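Local coordinates for penicillin-binding protein PbpB (Mycobacterium tuberculosis, PDB 6KGW) that builds cross-linked peptidoglycan for the mycobacterial cell wall from lipid intermediates and is acylated by penicillins in its transpeptidase active site, at residues Val194-Asn199 against Ile411-Val416; Pro267-Lys272 against Ser324-Thr329; Val493-Phe498 against Met514-Ala519. One frame throughout, in Å; residues are numbered along the deposited sequence.

Contact 1: residues Val194-Asn199 against Ile411-Val416; sequences VLTLDN and IIKATV
Val194 faces both Lys413 and Ala414 across two antiparallel strands, the signature of a classic beta bulge. The extra residue lies on 411-416: Lys413 has a near-helical psi of -44°, and the register slips by one between Val194-Ala414 and Leu195-Ile412. This pairing places strand 412-416 in the mixed sheet built largely from the N-terminal part of the chain, between strands 192-195 and 422-424.

The tight part runs from Val194 to Thr196, against Ile411, Lys413 and Ala414. Val194 O accepts two amides, Lys413 N at 2.7 Å, close to the line of the carbonyl, and Ala414 N at a longer 3.3 Å. Val194 N completes the pair by donating to Ala414 O at 2.8 Å. Thr196 N donates to Ile411 O at 2.7 Å, approaching 38° above the carbonyl plane. Beyond it Leu197 and Ile411 cross at a slant, CD2 and CD1 meeting at 3.9 Å, with Leu358 and Ala134 as further neighbours. Leu195 turns to Ile21 of the adjoining strand 21-22 and Leu29 of strand 28-36 beyond it.

The outer side of 411-416 is looser. Ile412 and Val416 are partly exposed there; Ile412 directs CB away from 194-199, and Val416 CG2 meets Val194 CG2 at 4.1 Å. Lys413 is intermediate: CB presses on Val194 O, but the chain bends at chi2 and carries NZ away to a salt bridge with Glu232. Thr196 has OG1 between its backbone N and carbonyl carbon (chi1 62°), which sets the hydroxyl 3.3 Å from Ile411 CA while it hydrogen-bonds to Val233 O.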
loop_
_atom_site.group_PDB
_atom_site.type_symbol
_atom_site.label_atom_id
_atom_site.label_comp_id
_atom_site.label_asym_id
_atom_site.label_seq_id
_atom_site.Cartn_x
_atom_site.Cartn_y
_atom_site.Cartn_z
ATOM N N VAL A 194 -10.497 -10.705 15.763
ATOM C CA VAL A 194 -10.813 -10.987 14.364
ATOM C C VAL A 194 -10.148 -9.924 13.495
ATOM O O VAL A 194 -10.482 -8.741 13.580
ATOM C CB VAL A 194 -12.333 -11.014 14.126
ATOM C CG1 VAL A 194 -12.651 -11.571 12.752
ATOM C CG2 VAL A 194 -13.035 -11.820 15.214
ATOM N N LEU A 195 -9.213 -10.333 12.657
ATOM C CA LEU A 195 -8.566 -9.402 11.752
ATOM C C LEU A 195 -9.372 -9.227 10.462
ATOM O O LEU A 195 -10.197 -10.069 10.076
ATOM C CB LEU A 195 -7.162 -9.881 11.423
ATOM C CG LEU A 195 -6.301 -10.187 12.645
ATOM C CD1 LEU A 195 -4.966 -10.706 12.160
ATOM C CD2 LEU A 195 -6.115 -8.954 13.536
ATOM N N THR A 196 -9.123 -8.109 9.787
ATOM C CA THR A 196 -9.691 -7.942 8.455
ATOM C C THR A 196 -8.992 -8.797 7.411
ATOM O O THR A 196 -9.523 -8.942 6.307
ATOM C CB THR A 196 -9.623 -6.486 8.004
ATOM O OG1 THR A 196 -8.244 -6.079 7.924
ATOM C CG2 THR A 196 -10.401 -5.606 8.961
ATOM N N LEU A 197 -7.825 -9.356 7.729
ATOM C CA LEU A 197 -7.106 -10.202 6.782
ATOM C C LEU A 197 -7.972 -11.355 6.268
ATOM O O LEU A 197 -8.756 -11.951 7.008
ATOM C CB LEU A 197 -5.855 -10.773 7.438
ATOM C CG LEU A 197 -4.750 -9.824 7.875
ATOM C CD1 LEU A 197 -3.676 -10.642 8.569
ATOM C CD2 LEU A 197 -4.195 -9.075 6.672
ATOM N N ASP A 198 -7.828 -11.655 4.987
ATOM C CA ASP A 198 -8.346 -12.879 4.385
ATOM C C ASP A 198 -7.157 -13.806 4.155
ATOM O O ASP A 198 -6.296 -13.515 3.318
ATOM C CB ASP A 198 -9.072 -12.568 3.076
ATOM C CG ASP A 198 -9.605 -13.817 2.373
ATOM O OD1 ASP A 198 -8.917 -14.857 2.324
ATOM O OD2 ASP A 198 -10.731 -13.746 1.845
ATOM N N ASN A 199 -7.128 -14.928 4.882
ATOM C CA ASN A 199 -5.977 -15.828 4.859
ATOM C C ASN A 199 -5.627 -16.293 3.452
ATOM O O ASN A 199 -4.446 -16.342 3.089
ATOM C CB ASN A 199 -6.238 -17.026 5.757
ATOM C CG ASN A 199 -5.825 -16.764 7.173
ATOM O OD1 ASN A 199 -5.323 -15.680 7.486
ATOM N ND2 ASN A 199 -6.019 -17.752 8.045
ATOM N N ILE A 411 -7.065 -2.953 10.363
ATOM C CA ILE A 411 -6.810 -4.390 10.334
ATOM C C ILE A 411 -7.594 -5.139 11.399
ATOM O O ILE A 411 -7.756 -6.369 11.278
ATOM C CB ILE A 411 -5.305 -4.720 10.466
ATOM C CG1 ILE A 411 -5.034 -6.154 9.971
ATOM C CG2 ILE A 411 -4.833 -4.584 11.930
ATOM C CD1 ILE A 411 -3.661 -6.368 9.409
ATOM N N ILE A 412 -8.062 -4.464 12.444
ATOM C CA ILE A 412 -8.842 -5.133 13.477
ATOM C C ILE A 412 -10.309 -5.005 13.103
ATOM O O ILE A 412 -10.831 -3.897 12.952
ATOM C CB ILE A 412 -8.540 -4.570 14.871
ATOM C CG1 ILE A 412 -7.052 -4.774 15.164
ATOM C CG2 ILE A 412 -9.294 -5.356 15.898
ATOM C CD1 ILE A 412 -6.541 -4.014 16.370
ATOM N N LYS A 413 -10.952 -6.142 12.887
ATOM C CA LYS A 413 -12.316 -6.205 12.391
ATOM C C LYS A 413 -13.335 -6.218 13.528
ATOM O O LYS A 413 -14.334 -5.492 13.477
ATOM C CB LYS A 413 -12.468 -7.452 11.512
ATOM C CG LYS A 413 -13.842 -7.735 11.012
ATOM C CD LYS A 413 -14.216 -6.856 9.846
ATOM C CE LYS A 413 -15.306 -7.510 8.976
ATOM N NZ LYS A 413 -15.983 -6.492 8.118
ATOM N N ALA A 414 -13.078 -7.010 14.564
ATOM C CA ALA A 414 -13.995 -7.214 15.677
ATOM C C ALA A 414 -13.258 -8.002 16.753
ATOM O O ALA A 414 -12.166 -8.532 16.523
ATOM C CB ALA A 414 -15.259 -7.955 15.231
ATOM N N THR A 415 -13.866 -8.064 17.938
ATOM C CA THR A 415 -13.396 -8.907 19.030
ATOM C C THR A 415 -14.564 -9.727 19.553
ATOM O O THR A 415 -15.688 -9.224 19.650
ATOM C CB THR A 415 -12.795 -8.095 20.181
ATOM O OG1 THR A 415 -13.837 -7.374 20.839
ATOM C CG2 THR A 415 -11.788 -7.107 19.666
ATOM N N VAL A 416 -14.294 -10.987 19.885
ATOM C CA VAL A 416 -15.281 -11.907 20.431
ATOM C C VAL A 416 -14.958 -12.148 21.898
ATOM O O VAL A 416 -13.826 -12.519 22.239
ATOM C CB VAL A 416 -15.297 -13.234 19.656
ATOM C CG1 VAL A 416 -16.334 -14.187 20.269
ATOM C CG2 VAL A 416 -15.589 -12.972 18.189
#

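Contact 2: residues Pro267-Lys272 against Ser324-Thr329; sequences PGSVNK and SSNVGT. With AIX ((2R,4S)-2-[(1R)-1-{[(2R)-2-amino-2-phenylacetyl]amino}-2-oxoethyl]-5,5-dimethyl-1,3-thiazolidine-4-carboxylic acid), chain E.
The active site of the transpeptidase lies here, where Ser269 to Lys272 and Ser324 to Asn326 fit the SxxK and SxN motifs of penicillin-binding proteins. Ser269 OG is bonded covalently to C15 of the opened penicillin at 1.5 Å, direct evidence that this serine forms the acyl-enzyme. Ser269 N gives a weak hydrogen bond to O4 at 2.8 Å, consistent with one arm of the oxyanion hole; Thr478 N also bonds the ligand and is probably the other.

Lys272 reaches across with its chain extended beyond CG, which brings NZ 2.9 Å from Ser324 OG and 3.1 Å from Asn326 OD1. Two bonds thus fix the amine beside the acylated serine. Ser324 OG also accepts from the ligand's N3 at 3.0 Å and is hydrogen-bonded to Lys475 NZ. Asn326 bridges: OD1 holds the lysine, while ND2 turns to the ligand's amide O3, at a distance too short to be trusted. Thr329 crosses the lysine chain at a slant, OG1 3.2 Å from Lys272 CD, and that hydroxyl donates to Ser325 O from the face opposite Thr329 N.

Ser324 closes helix 317-323 as the C-prime residue of a Schellman motif, and Ser325 caps helix 326-347. Phe321 of the former packs on Lys272, Val270 and Asn271 rest on helix 390-401, and strand 473-483 brings Lys475 against Ser269 and Lys272.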
loop_
_atom_site.group_PDB
_atom_site.type_symbol
_atom_site.label_atom_id
_atom_site.label_comp_id
_atom_site.label_asym_id
_atom_site.label_seq_id
_atom_site.Cartn_x
_atom_site.Cartn_y
_atom_site.Cartn_z
ATOM N N PRO A 267 8.152 8.238 -2.377
ATOM C CA PRO A 267 7.315 7.482 -3.322
ATOM C C PRO A 267 7.631 7.723 -4.795
ATOM O O PRO A 267 7.235 6.901 -5.634
ATOM C CB PRO A 267 5.908 7.976 -2.983
ATOM C CG PRO A 267 6.167 9.442 -2.583
ATOM C CD PRO A 267 7.447 9.394 -1.798
ATOM N N GLY A 268 8.310 8.813 -5.147
ATOM C CA GLY A 268 8.460 9.127 -6.559
ATOM C C GLY A 268 7.110 9.231 -7.246
ATOM O O GLY A 268 6.128 9.712 -6.675
ATOM N N SER A 269 7.037 8.685 -8.456
ATOM C CA SER A 269 5.925 8.941 -9.364
ATOM C C SER A 269 4.570 8.359 -8.942
ATOM O O SER A 269 3.542 8.802 -9.482
ATOM C CB SER A 269 6.286 8.417 -10.741
ATOM O OG SER A 269 7.137 9.351 -11.331
ATOM N N VAL A 270 4.505 7.389 -8.022
ATOM C CA VAL A 270 3.158 7.020 -7.576
ATOM C C VAL A 270 2.476 8.190 -6.894
ATOM O O VAL A 270 1.246 8.258 -6.876
ATOM C CB VAL A 270 3.113 5.800 -6.636
ATOM C CG1 VAL A 270 3.284 4.545 -7.429
ATOM C CG2 VAL A 270 4.149 5.942 -5.513
ATOM N N ASN A 271 3.245 9.135 -6.361
ATOM C CA ASN A 271 2.639 10.320 -5.773
ATOM C C ASN A 271 1.873 11.175 -6.779
ATOM O O ASN A 271 1.163 12.093 -6.364
ATOM C CB ASN A 271 3.710 11.172 -5.099
ATOM C CG ASN A 271 3.148 12.003 -3.969
ATOM O OD1 ASN A 271 2.395 11.495 -3.146
ATOM N ND2 ASN A 271 3.489 13.293 -3.934
ATOM N N LYS A 272 2.001 10.922 -8.084
ATOM C CA LYS A 272 1.388 11.830 -9.043
ATOM C C LYS A 272 -0.137 11.785 -9.015
ATOM O O LYS A 272 -0.773 12.670 -9.589
ATOM C CB LYS A 272 1.926 11.544 -10.441
ATOM C CG LYS A 272 3.373 11.976 -10.615
ATOM C CD LYS A 272 3.855 11.749 -12.032
ATOM C CE LYS A 272 5.372 11.969 -12.141
ATOM N NZ LYS A 272 5.845 11.700 -13.525
ATOM N N SER A 324 4.184 9.333 -17.385
ATOM C CA SER A 324 4.905 9.803 -16.202
ATOM C C SER A 324 5.926 10.890 -16.560
ATOM O O SER A 324 7.097 10.826 -16.185
ATOM C CB SER A 324 5.560 8.633 -15.464
ATOM O OG SER A 324 5.621 8.880 -14.083
ATOM N N SER A 325 5.462 11.913 -17.276
ATOM C CA SER A 325 6.262 13.117 -17.497
ATOM C C SER A 325 6.389 13.928 -16.204
ATOM O O SER A 325 5.385 14.398 -15.658
ATOM C CB SER A 325 5.627 13.963 -18.598
ATOM O OG SER A 325 6.210 15.253 -18.680
ATOM N N ASN A 326 7.623 14.100 -15.714
ATOM C CA ASN A 326 7.844 14.981 -14.569
ATOM C C ASN A 326 7.545 16.431 -14.936
ATOM O O ASN A 326 6.849 17.140 -14.201
ATOM C CB ASN A 326 9.287 14.857 -14.061
ATOM C CG ASN A 326 9.592 13.503 -13.407
ATOM O OD1 ASN A 326 8.697 12.780 -12.963
ATOM N ND2 ASN A 326 10.883 13.164 -13.349
ATOM N N VAL A 327 8.080 16.885 -16.071
ATOM C CA VAL A 327 7.840 18.247 -16.545
ATOM C C VAL A 327 6.342 18.515 -16.670
ATOM O O VAL A 327 5.824 19.529 -16.173
ATOM C CB VAL A 327 8.579 18.466 -17.880
ATOM C CG1 VAL A 327 8.247 19.837 -18.492
ATOM C CG2 VAL A 327 10.097 18.276 -17.670
ATOM N N GLY A 328 5.619 17.592 -17.316
ATOM C CA GLY A 328 4.184 17.752 -17.442
ATOM C C GLY A 328 3.477 17.813 -16.102
ATOM O O GLY A 328 2.568 18.631 -15.907
ATOM N N THR A 329 3.866 16.932 -15.163
ATOM C CA THR A 329 3.256 16.952 -13.834
ATOM C C THR A 329 3.477 18.295 -13.163
ATOM O O THR A 329 2.578 18.840 -12.514
ATOM C CB THR A 329 3.832 15.832 -12.977
ATOM O OG1 THR A 329 3.389 14.561 -13.467
ATOM C CG2 THR A 329 3.442 16.000 -11.496
HETATM C C8 AIX E . 15.099 6.456 -12.963
HETATM C C5 AIX E . 14.017 8.534 -12.392
HETATM C C6 AIX E . 9.874 6.843 -14.897
HETATM N N1 AIX E . 10.975 9.153 -11.860
HETATM C C2 AIX E . 8.099 5.433 -13.666
HETATM N N3 AIX E . 8.285 7.837 -13.303
HETATM C C4 AIX E . 13.339 9.426 -11.367
HETATM C C1 AIX E . 9.082 6.678 -16.194
HETATM C C3 AIX E . 12.013 10.002 -11.894
HETATM C C7 AIX E . 14.513 7.291 -12.024
HETATM C C9 AIX E . 15.195 6.853 -14.280
HETATM C C10 AIX E . 14.714 8.090 -14.655
HETATM C C11 AIX E . 14.133 8.927 -13.717
HETATM C C12 AIX E . 9.048 6.620 -13.593
HETATM C C13 AIX E . 9.065 9.030 -13.548
HETATM C C14 AIX E . 9.591 9.522 -12.156
HETATM C C15 AIX E . 8.563 8.961 -11.111
HETATM C C16 AIX E . 11.110 5.945 -14.895
HETATM N N2 AIX E . 14.255 10.475 -10.880
HETATM O O1 AIX E . 6.879 5.824 -13.851
HETATM O O2 AIX E . 8.441 4.257 -13.564
HETATM O O3 AIX E . 11.937 11.162 -12.293
HETATM O O4 AIX E . 8.726 7.903 -10.565
HETATM S S1 AIX E . 10.406 8.598 -14.732
#

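Contact 3: residues Val493-Phe498 against Met514-Ala519; sequences VYWITF and MLDNPA. With AIX ((2R,4S)-2-[(1R)-1-{[(2R)-2-amino-2-phenylacetyl]amino}-2-oxoethyl]-5,5-dimethyl-1,3-thiazolidine-4-carboxylic acid), chain E.
Asn517 swings its amide back to strand 493-498 because CG lies anti to the backbone N (chi1 -159°), while Met514 bends at both chi2 and chi3 to bring its sulfur toward Trp495. The amide oxygen, OD1, then accepts Tyr494 N at 2.9 Å, the donor standing 41° above the amide plane, and the Val493 side chain crosses that of Asn517 at about a right angle, Val493 CG1 3.6 Å from Asn517 CG. In the antiparallel hairpin proper, Ile496 and Leu515 form a hydrogen-bonded pair: Ile496 N reaches Leu515 O at 2.8 Å and Leu515 N reaches Ile496 O at 2.7 Å. On their face Ile496 CG1 continues to Pro518 CD at 3.5 Å. On the other face Met514 SD approaches Trp495 CD1 at 3.8 Å, an oblique Met-aromatic contact, and Asp516 OD1 is held by Gln481. The ring of Tyr494 leans on the ligand's phenyl group, CE1 to C7 at 3.5 Å. Past the last regular backbone pairs, then, a side-chain carbonyl takes the strand amide of this tyrosine, whose contact with the phenyl group is chiefly apolar packing.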
loop_
_atom_site.group_PDB
_atom_site.type_symbol
_atom_site.label_atom_id
_atom_site.label_comp_id
_atom_site.label_asym_id
_atom_site.label_seq_id
_atom_site.Cartn_x
_atom_site.Cartn_y
_atom_site.Cartn_z
ATOM N N VAL A 493 20.050 3.864 -7.426
ATOM C CA VAL A 493 19.412 3.088 -6.364
ATOM C C VAL A 493 17.998 3.618 -6.187
ATOM O O VAL A 493 17.807 4.802 -5.883
ATOM C CB VAL A 493 20.188 3.160 -5.042
ATOM C CG1 VAL A 493 19.518 2.273 -3.997
ATOM C CG2 VAL A 493 21.646 2.758 -5.243
ATOM N N TYR A 494 17.002 2.746 -6.360
ATOM C CA TYR A 494 15.622 3.202 -6.435
ATOM C C TYR A 494 14.708 2.419 -5.508
ATOM O O TYR A 494 14.962 1.259 -5.174
ATOM C CB TYR A 494 15.079 3.107 -7.868
ATOM C CG TYR A 494 15.966 3.767 -8.910
ATOM C CD1 TYR A 494 16.046 5.151 -9.009
ATOM C CD2 TYR A 494 16.712 3.005 -9.800
ATOM C CE1 TYR A 494 16.843 5.758 -9.970
ATOM C CE2 TYR A 494 17.517 3.601 -10.762
ATOM C CZ TYR A 494 17.579 4.982 -10.839
ATOM O OH TYR A 494 18.377 5.596 -11.791
ATOM N N TRP A 495 13.642 3.080 -5.079
ATOM C CA TRP A 495 12.432 2.399 -4.651
ATOM C C TRP A 495 11.541 2.285 -5.875
ATOM O O TRP A 495 11.193 3.301 -6.473
ATOM C CB TRP A 495 11.708 3.167 -3.549
ATOM C CG TRP A 495 12.409 3.208 -2.238
ATOM C CD1 TRP A 495 12.631 2.160 -1.384
ATOM C CD2 TRP A 495 12.930 4.367 -1.593
ATOM N NE1 TRP A 495 13.288 2.595 -0.258
ATOM C CE2 TRP A 495 13.473 3.950 -0.360
ATOM C CE3 TRP A 495 12.994 5.722 -1.941
ATOM C CZ2 TRP A 495 14.071 4.836 0.519
ATOM C CZ3 TRP A 495 13.586 6.589 -1.077
ATOM C CH2 TRP A 495 14.124 6.149 0.144
ATOM N N ILE A 496 11.225 1.056 -6.288
ATOM C CA ILE A 496 10.216 0.829 -7.314
ATOM C C ILE A 496 8.880 0.634 -6.622
ATOM O O ILE A 496 8.794 0.063 -5.526
ATOM C CB ILE A 496 10.572 -0.379 -8.198
ATOM C CG1 ILE A 496 11.983 -0.213 -8.774
ATOM C CG2 ILE A 496 9.530 -0.545 -9.296
ATOM C CD1 ILE A 496 12.280 1.173 -9.311
ATOM N N THR A 497 7.824 1.101 -7.258
ATOM C CA THR A 497 6.556 1.217 -6.569
ATOM C C THR A 497 5.454 1.110 -7.611
ATOM O O THR A 497 5.620 1.599 -8.733
ATOM C CB THR A 497 6.569 2.541 -5.777
ATOM O OG1 THR A 497 5.599 2.536 -4.740
ATOM C CG2 THR A 497 6.389 3.725 -6.660
ATOM N N PHE A 498 4.395 0.356 -7.286
ATOM C CA PHE A 498 3.188 0.310 -8.102
ATOM C C PHE A 498 1.980 0.363 -7.180
ATOM O O PHE A 498 2.017 -0.160 -6.061
ATOM C CB PHE A 498 3.105 -0.947 -8.995
ATOM C CG PHE A 498 2.105 -0.817 -10.148
ATOM C CD1 PHE A 498 0.755 -1.086 -9.963
ATOM C CD2 PHE A 498 2.522 -0.405 -11.407
ATOM C CE1 PHE A 498 -0.149 -0.964 -11.002
ATOM C CE2 PHE A 498 1.618 -0.267 -12.451
ATOM C CZ PHE A 498 0.284 -0.554 -12.241
ATOM N N MET A 514 5.828 -2.137 -3.156
ATOM C CA MET A 514 7.143 -1.508 -3.261
ATOM C C MET A 514 8.259 -2.548 -3.326
ATOM O O MET A 514 8.268 -3.519 -2.569
ATOM C CB MET A 514 7.414 -0.518 -2.115
ATOM C CG MET A 514 8.777 0.158 -2.221
ATOM S SD MET A 514 10.138 -0.735 -1.423
ATOM C CE MET A 514 9.969 -0.257 0.296
ATOM N N LEU A 515 9.204 -2.319 -4.240
ATOM C CA LEU A 515 10.421 -3.114 -4.380
ATOM C C LEU A 515 11.605 -2.234 -4.013
ATOM O O LEU A 515 11.789 -1.164 -4.603
ATOM C CB LEU A 515 10.584 -3.625 -5.813
ATOM C CG LEU A 515 9.823 -4.850 -6.327
ATOM C CD1 LEU A 515 8.370 -4.775 -5.999
ATOM C CD2 LEU A 515 9.999 -4.964 -7.834
ATOM N N ASP A 516 12.399 -2.678 -3.040
ATOM C CA ASP A 516 13.608 -1.962 -2.657
ATOM C C ASP A 516 14.742 -2.333 -3.608
ATOM O O ASP A 516 15.429 -3.337 -3.413
ATOM C CB ASP A 516 13.983 -2.265 -1.211
ATOM C CG ASP A 516 15.221 -1.495 -0.767
ATOM O OD1 ASP A 516 15.724 -0.661 -1.555
ATOM O OD2 ASP A 516 15.698 -1.715 0.358
ATOM N N ASN A 517 14.955 -1.494 -4.625
ATOM C CA ASN A 517 16.091 -1.528 -5.543
ATOM C C ASN A 517 16.299 -2.876 -6.228
ATOM O O ASN A 517 17.335 -3.527 -6.028
ATOM C CB ASN A 517 17.380 -1.142 -4.825
ATOM C CG ASN A 517 18.454 -0.664 -5.802
ATOM O OD1 ASN A 517 18.186 0.157 -6.697
ATOM N ND2 ASN A 517 19.661 -1.186 -5.651
ATOM N N PRO A 518 15.364 -3.318 -7.056
ATOM C CA PRO A 518 15.573 -4.564 -7.799
ATOM C C PRO A 518 16.557 -4.386 -8.952
ATOM O O PRO A 518 16.683 -3.309 -9.550
ATOM C CB PRO A 518 14.170 -4.882 -8.324
ATOM C CG PRO A 518 13.576 -3.534 -8.570
ATOM C CD PRO A 518 14.088 -2.670 -7.418
ATOM N N ALA A 519 17.256 -5.478 -9.268
ATOM C CA ALA A 519 18.024 -5.552 -10.509
ATOM C C ALA A 519 17.163 -5.938 -11.709
ATOM O O ALA A 519 17.605 -5.779 -12.850
ATOM C CB ALA A 519 19.170 -6.555 -10.363
HETATM C C8 AIX E . 15.099 6.456 -12.963
HETATM C C5 AIX E . 14.017 8.534 -12.392
HETATM C C6 AIX E . 9.874 6.843 -14.897
HETATM N N1 AIX E . 10.975 9.153 -11.860
HETATM C C2 AIX E . 8.099 5.433 -13.666
HETATM N N3 AIX E . 8.285 7.837 -13.303
HETATM C C4 AIX E . 13.339 9.426 -11.367
HETATM C C1 AIX E . 9.082 6.678 -16.194
HETATM C C3 AIX E . 12.013 10.002 -11.894
HETATM C C7 AIX E . 14.513 7.291 -12.024
HETATM C C9 AIX E . 15.195 6.853 -14.280
HETATM C C10 AIX E . 14.714 8.090 -14.655
HETATM C C11 AIX E . 14.133 8.927 -13.717
HETATM C C12 AIX E . 9.048 6.620 -13.593
HETATM C C13 AIX E . 9.065 9.030 -13.548
HETATM C C14 AIX E . 9.591 9.522 -12.156
HETATM C C15 AIX E . 8.563 8.961 -11.111
HETATM C C16 AIX E . 11.110 5.945 -14.895
HETATM N N2 AIX E . 14.255 10.475 -10.880
HETATM O O1 AIX E . 6.879 5.824 -13.851
HETATM O O2 AIX E . 8.441 4.257 -13.564
HETATM O O3 AIX E . 11.937 11.162 -12.293
HETATM O O4 AIX E . 8.726 7.903 -10.565
HETATM S S1 AIX E . 10.406 8.598 -14.732
#

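In the fold
Contacts 2 and 3 build one site from different parts of the transpeptidase fold: their centres lie about 16 Å apart, both touch the bound penicillin, and they pack directly, Val270 CG1 on Thr497 CG2 at 3.3 Å and Pro267 O on the same methyl at 3.4 Å. The hairpin thus backs the loop carrying Ser269, whose side chain is about 6 Å from that of Thr497. Contact 1 stands apart, its centre about 35 Å from that of contact 2 and about 30 Å from that of contact 3, on the opposite side of the chain's centre. Along the chain, however, contact 2 is nested inside the loop that contact 1 closes, while contact 3 follows afterwards.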